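Local coordinates for fucolectin-related protein (Streptococcus pneumoniae, PDB 2WMF) that probably hydrolyses glycosidic bonds in host blood-group carbohydrate antigens, as the catalytic module of a family 98 glycoside hydrolase, at residues Lys71-Val83 / Ser110-Ala122. Numbering follows the deposited sequence.
Sequences KPYAAIELHPAKV and SLNIPVFLVIMSA
Val118 and His79 illustrate how a branched residue in a parallel sheet can serve several neighbours at once. The two valine methyls divide the work: CG1, held anti to the backbone N (chi1 180°), sits 4.0 Å from the centroid of the His79 ring in a CH-pi contact almost on the ring normal, while CG2 lies against the extended chain of Glu77, 3.4 Å from its OE2. The other carboxylate oxygen of Glu77, OE1, accepts a hydrogen bond from Asn291. Pro80 comes in roughly at a right angle to the same valine, its CD 3.4 Å from Val118 O, a carbonyl hydrogen-bonded to the Tyr101 hydroxyl. Strands 74-79 and 115-121 are consecutive staves of an eight-stranded parallel barrel, a (beta/alpha)8 fold, joined through helix 95-111 as a beta-alpha-beta unit. Four backbone bonds run between the two segments, the first from Ile76 N to Pro114 O, with Leu78 N to Phe116 O the shortest at 2.8 Å. On the face that carries Ile76 and Leu78, packing is close and the side chains that meet are apolar: Leu78 CD1 lies 3.8 Å from Leu117 CD2 and also meets Val115, Met104 of the helix lies against Leu78, and Ile76 CG1 touches Ile113 CG2 at 3.7 Å. Toward the start of the strands the contact nears solvent, with Pro114 partly exposed, its CG 3.4 Å from Ala74 O, and Ala75 CB abuts the edge of the Phe116 ring in its plane. At the other end direct contact gives way to water, one molecule linking His79 NE2 to Ser121 OG, each 2.8 Å from the water oxygen.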
loop_
_atom_site.group_PDB
_atom_site.type_symbol
_atom_site.label_atom_id
_atom_site.label_comp_id
_atom_site.label_asym_id
_atom_site.label_seq_id
_atom_site.Cartn_x
_atom_site.Cartn_y
_atom_site.Cartn_z
ATOM N N LYS A 71 -5.910 -16.316 4.224
ATOM C CA LYS A 71 -5.998 -17.071 2.982
ATOM C C LYS A 71 -7.219 -16.793 2.073
ATOM O O LYS A 71 -7.074 -16.750 0.865
ATOM C CB LYS A 71 -5.836 -18.579 3.252
ATOM C CG LYS A 71 -4.402 -19.082 3.495
ATOM C CD LYS A 71 -4.373 -20.614 3.559
ATOM C CE LYS A 71 -2.976 -21.209 3.471
ATOM N NZ LYS A 71 -2.186 -21.056 4.723
ATOM N N PRO A 72 -8.431 -16.635 2.640
ATOM C CA PRO A 72 -9.555 -16.324 1.757
ATOM C C PRO A 72 -9.450 -15.010 0.982
ATOM O O PRO A 72 -10.240 -14.784 0.069
ATOM C CB PRO A 72 -10.777 -16.281 2.716
ATOM C CG PRO A 72 -10.334 -17.034 3.964
ATOM C CD PRO A 72 -8.844 -16.814 4.047
ATOM N N TYR A 73 -8.482 -14.163 1.390
ATOM C CA TYR A 73 -8.271 -12.819 0.878
ATOM C C TYR A 73 -6.863 -12.649 0.303
ATOM O O TYR A 73 -6.359 -11.544 0.254
ATOM C CB TYR A 73 -8.501 -11.818 2.020
ATOM C CG TYR A 73 -9.839 -11.993 2.688
ATOM C CD1 TYR A 73 -10.999 -11.568 2.069
ATOM C CD2 TYR A 73 -9.922 -12.619 3.914
ATOM C CE1 TYR A 73 -12.231 -11.749 2.673
ATOM C CE2 TYR A 73 -11.161 -12.837 4.521
ATOM C CZ TYR A 73 -12.297 -12.377 3.903
ATOM O OH TYR A 73 -13.565 -12.576 4.514
ATOM N N ALA A 74 -6.280 -13.750 -0.122
ATOM C CA ALA A 74 -4.860 -13.777 -0.549
ATOM C C ALA A 74 -4.617 -14.544 -1.844
ATOM O O ALA A 74 -5.383 -15.434 -2.206
ATOM C CB ALA A 74 -3.960 -14.338 0.576
ATOM N N ALA A 75 -3.494 -14.251 -2.484
ATOM C CA ALA A 75 -3.016 -14.968 -3.627
ATOM C C ALA A 75 -1.514 -14.769 -3.744
ATOM O O ALA A 75 -0.949 -13.839 -3.155
ATOM C CB ALA A 75 -3.701 -14.511 -4.903
ATOM N N ILE A 76 -0.911 -15.627 -4.531
ATOM C CA ILE A 76 0.512 -15.611 -4.800
ATOM C C ILE A 76 0.799 -15.072 -6.205
ATOM O O ILE A 76 0.224 -15.525 -7.218
ATOM C CB ILE A 76 1.138 -17.020 -4.653
ATOM C CG1 ILE A 76 0.860 -17.587 -3.250
ATOM C CG2 ILE A 76 2.638 -16.973 -4.958
ATOM C CD1 ILE A 76 1.373 -16.721 -2.083
ATOM N N GLU A 77 1.687 -14.087 -6.267
ATOM C CA GLU A 77 2.147 -13.523 -7.551
ATOM C C GLU A 77 3.360 -14.347 -8.015
ATOM O O GLU A 77 4.217 -14.708 -7.208
ATOM C CB GLU A 77 2.575 -12.049 -7.385
ATOM C CG GLU A 77 3.481 -11.567 -8.543
ATOM C CD GLU A 77 4.145 -10.229 -8.329
ATOM O OE1 GLU A 77 3.497 -9.310 -7.826
ATOM O OE2 GLU A 77 5.343 -10.059 -8.723
ATOM N N LEU A 78 3.352 -14.707 -9.295
ATOM C CA LEU A 78 4.425 -15.454 -9.908
ATOM C C LEU A 78 5.093 -14.579 -10.938
ATOM O O LEU A 78 4.533 -14.305 -11.960
ATOM C CB LEU A 78 3.903 -16.740 -10.560
ATOM C CG LEU A 78 3.381 -17.812 -9.578
ATOM C CD1 LEU A 78 2.592 -18.889 -10.392
ATOM C CD2 LEU A 78 4.504 -18.487 -8.781
ATOM N N HIS A 79 6.315 -14.140 -10.627
ATOM C CA HIS A 79 7.097 -13.251 -11.467
ATOM C C HIS A 79 8.262 -14.060 -12.072
ATOM O O HIS A 79 9.070 -14.611 -11.338
ATOM C CB HIS A 79 7.673 -12.070 -10.641
ATOM C CG HIS A 79 8.177 -10.932 -11.487
ATOM N ND1 HIS A 79 8.877 -11.112 -12.668
ATOM C CD2 HIS A 79 8.068 -9.592 -11.318
ATOM C CE1 HIS A 79 9.152 -9.920 -13.188
ATOM N NE2 HIS A 79 8.657 -8.985 -12.396
ATOM N N PRO A 80 8.327 -14.142 -13.406
ATOM C CA PRO A 80 9.328 -15.024 -13.997
ATOM C C PRO A 80 10.763 -14.570 -13.735
ATOM O O PRO A 80 11.666 -15.407 -13.728
ATOM C CB PRO A 80 8.979 -15.009 -15.498
ATOM C CG PRO A 80 8.250 -13.691 -15.713
ATOM C CD PRO A 80 7.495 -13.463 -14.426
ATOM N N ALA A 81 10.958 -13.268 -13.509
ATOM C CA ALA A 81 12.241 -12.760 -12.975
ATOM C C ALA A 81 13.449 -13.302 -13.759
ATOM O O ALA A 81 13.551 -13.028 -14.942
ATOM C CB ALA A 81 12.355 -13.061 -11.470
ATOM N N LYS A 82 14.299 -14.129 -13.138
ATOM C CA LYS A 82 15.586 -14.527 -13.784
ATOM C C LYS A 82 15.403 -15.497 -14.957
ATOM O O LYS A 82 16.330 -15.713 -15.726
ATOM C CB LYS A 82 16.550 -15.140 -12.779
ATOM C CG LYS A 82 16.988 -14.213 -11.659
ATOM C CD LYS A 82 17.851 -14.955 -10.685
ATOM C CE LYS A 82 19.245 -15.249 -11.276
ATOM N NZ LYS A 82 20.044 -16.066 -10.293
ATOM N N VAL A 83 14.213 -16.056 -15.094
ATOM C CA VAL A 83 13.874 -16.903 -16.242
ATOM C C VAL A 83 13.823 -16.073 -17.524
ATOM O O VAL A 83 14.069 -16.599 -18.608
ATOM C CB VAL A 83 12.521 -17.642 -15.991
ATOM C CG1 VAL A 83 12.001 -18.336 -17.267
ATOM C CG2 VAL A 83 12.694 -18.636 -14.854
ATOM N N SER A 110 -2.075 -28.293 -8.389
ATOM C CA SER A 110 -2.015 -29.494 -7.534
ATOM C C SER A 110 -2.220 -29.197 -6.025
ATOM O O SER A 110 -2.754 -30.034 -5.278
ATOM C CB SER A 110 -0.712 -30.239 -7.774
ATOM O OG SER A 110 0.370 -29.592 -7.124
ATOM N N LEU A 111 -1.818 -27.987 -5.601
ATOM C CA LEU A 111 -1.956 -27.522 -4.218
ATOM C C LEU A 111 -3.141 -26.585 -3.932
ATOM O O LEU A 111 -3.344 -26.143 -2.786
ATOM C CB LEU A 111 -0.647 -26.833 -3.793
ATOM C CG LEU A 111 0.634 -27.699 -3.787
ATOM C CD1 LEU A 111 1.901 -26.857 -3.520
ATOM C CD2 LEU A 111 0.517 -28.825 -2.759
ATOM N N ASN A 112 -3.947 -26.334 -4.954
ATOM C CA ASN A 112 -5.067 -25.384 -4.886
ATOM C C ASN A 112 -4.706 -23.988 -4.391
ATOM O O ASN A 112 -5.448 -23.346 -3.656
ATOM C CB ASN A 112 -6.296 -25.943 -4.156
ATOM C CG ASN A 112 -7.349 -26.312 -5.128
ATOM O OD1 ASN A 112 -8.042 -25.434 -5.691
ATOM N ND2 ASN A 112 -7.417 -27.597 -5.446
ATOM N N ILE A 113 -3.581 -23.511 -4.880
ATOM C CA ILE A 113 -3.076 -22.174 -4.463
ATOM C C ILE A 113 -3.460 -21.142 -5.529
ATOM O O ILE A 113 -3.049 -21.302 -6.674
ATOM C CB ILE A 113 -1.559 -22.173 -4.354
ATOM C CG1 ILE A 113 -1.108 -23.143 -3.254
ATOM C CG2 ILE A 113 -1.013 -20.701 -4.094
ATOM C CD1 ILE A 113 0.387 -23.395 -3.256
ATOM N N PRO A 114 -4.199 -20.075 -5.158
ATOM C CA PRO A 114 -4.568 -19.037 -6.154
ATOM C C PRO A 114 -3.337 -18.228 -6.590
ATOM O O PRO A 114 -2.572 -17.778 -5.735
ATOM C CB PRO A 114 -5.584 -18.161 -5.410
ATOM C CG PRO A 114 -5.286 -18.334 -3.974
ATOM C CD PRO A 114 -4.751 -19.764 -3.818
ATOM N N VAL A 115 -3.153 -18.083 -7.892
ATOM C CA VAL A 115 -2.025 -17.367 -8.428
ATOM C C VAL A 115 -2.380 -16.333 -9.494
ATOM O O VAL A 115 -3.400 -16.438 -10.185
ATOM C CB VAL A 115 -0.945 -18.339 -8.974
ATOM C CG1 VAL A 115 -0.399 -19.271 -7.865
ATOM C CG2 VAL A 115 -1.481 -19.137 -10.199
ATOM N N PHE A 116 -1.501 -15.318 -9.598
ATOM C CA PHE A 116 -1.482 -14.349 -10.690
ATOM C C PHE A 116 -0.087 -14.379 -11.339
ATOM O O PHE A 116 0.882 -14.461 -10.628
ATOM C CB PHE A 116 -1.686 -12.920 -10.124
ATOM C CG PHE A 116 -3.099 -12.633 -9.671
ATOM C CD1 PHE A 116 -3.940 -11.866 -10.440
ATOM C CD2 PHE A 116 -3.546 -13.094 -8.438
ATOM C CE1 PHE A 116 -5.245 -11.575 -10.015
ATOM C CE2 PHE A 116 -4.869 -12.816 -7.991
ATOM C CZ PHE A 116 -5.709 -12.075 -8.804
ATOM N N LEU A 117 -0.035 -14.309 -12.668
ATOM C CA LEU A 117 1.211 -14.327 -13.433
ATOM C C LEU A 117 1.577 -12.909 -13.852
ATOM O O LEU A 117 0.737 -12.185 -14.355
ATOM C CB LEU A 117 1.089 -15.154 -14.711
ATOM C CG LEU A 117 0.595 -16.593 -14.636
ATOM C CD1 LEU A 117 0.587 -17.185 -16.062
ATOM C CD2 LEU A 117 1.461 -17.358 -13.660
ATOM N N VAL A 118 2.835 -12.528 -13.650
ATOM C CA VAL A 118 3.364 -11.274 -14.210
ATOM C C VAL A 118 3.730 -11.563 -15.662
ATOM O O VAL A 118 4.664 -12.335 -15.918
ATOM C CB VAL A 118 4.605 -10.761 -13.469
ATOM C CG1 VAL A 118 5.091 -9.464 -14.123
ATOM C CG2 VAL A 118 4.331 -10.575 -11.934
ATOM N N ILE A 119 2.966 -11.001 -16.587
ATOM C CA ILE A 119 3.177 -11.219 -18.033
ATOM C C ILE A 119 3.635 -9.992 -18.806
ATOM O O ILE A 119 3.971 -10.110 -19.982
ATOM C CB ILE A 119 1.961 -11.868 -18.730
ATOM C CG1 ILE A 119 0.781 -10.884 -18.833
ATOM C CG2 ILE A 119 1.554 -13.198 -17.961
ATOM C CD1 ILE A 119 -0.330 -11.401 -19.714
ATOM N N MET A 120 3.644 -8.824 -18.152
ATOM C CA MET A 120 4.109 -7.593 -18.757
ATOM C C MET A 120 4.962 -6.804 -17.757
ATOM O O MET A 120 4.617 -6.741 -16.588
ATOM C CB MET A 120 2.934 -6.682 -19.179
ATOM C CG MET A 120 2.100 -7.139 -20.391
ATOM S SD MET A 120 0.769 -6.007 -20.761
ATOM C CE MET A 120 1.641 -4.691 -21.625
ATOM N N SER A 121 6.104 -6.279 -18.237
ATOM C CA SER A 121 6.944 -5.411 -17.427
ATOM C C SER A 121 8.001 -4.692 -18.274
ATOM O O SER A 121 8.409 -5.187 -19.329
ATOM C CB SER A 121 7.656 -6.209 -16.342
ATOM O OG SER A 121 8.274 -5.345 -15.398
ATOM N N ALA A 122 8.371 -3.511 -17.802
ATOM C CA ALA A 122 9.529 -2.761 -18.288
ATOM C C ALA A 122 9.550 -2.638 -19.824
ATOM O O ALA A 122 10.589 -2.853 -20.467
ATOM C CB ALA A 122 10.824 -3.382 -17.738
HETATM O O HOH W 1 9.204 -6.302 -12.974
#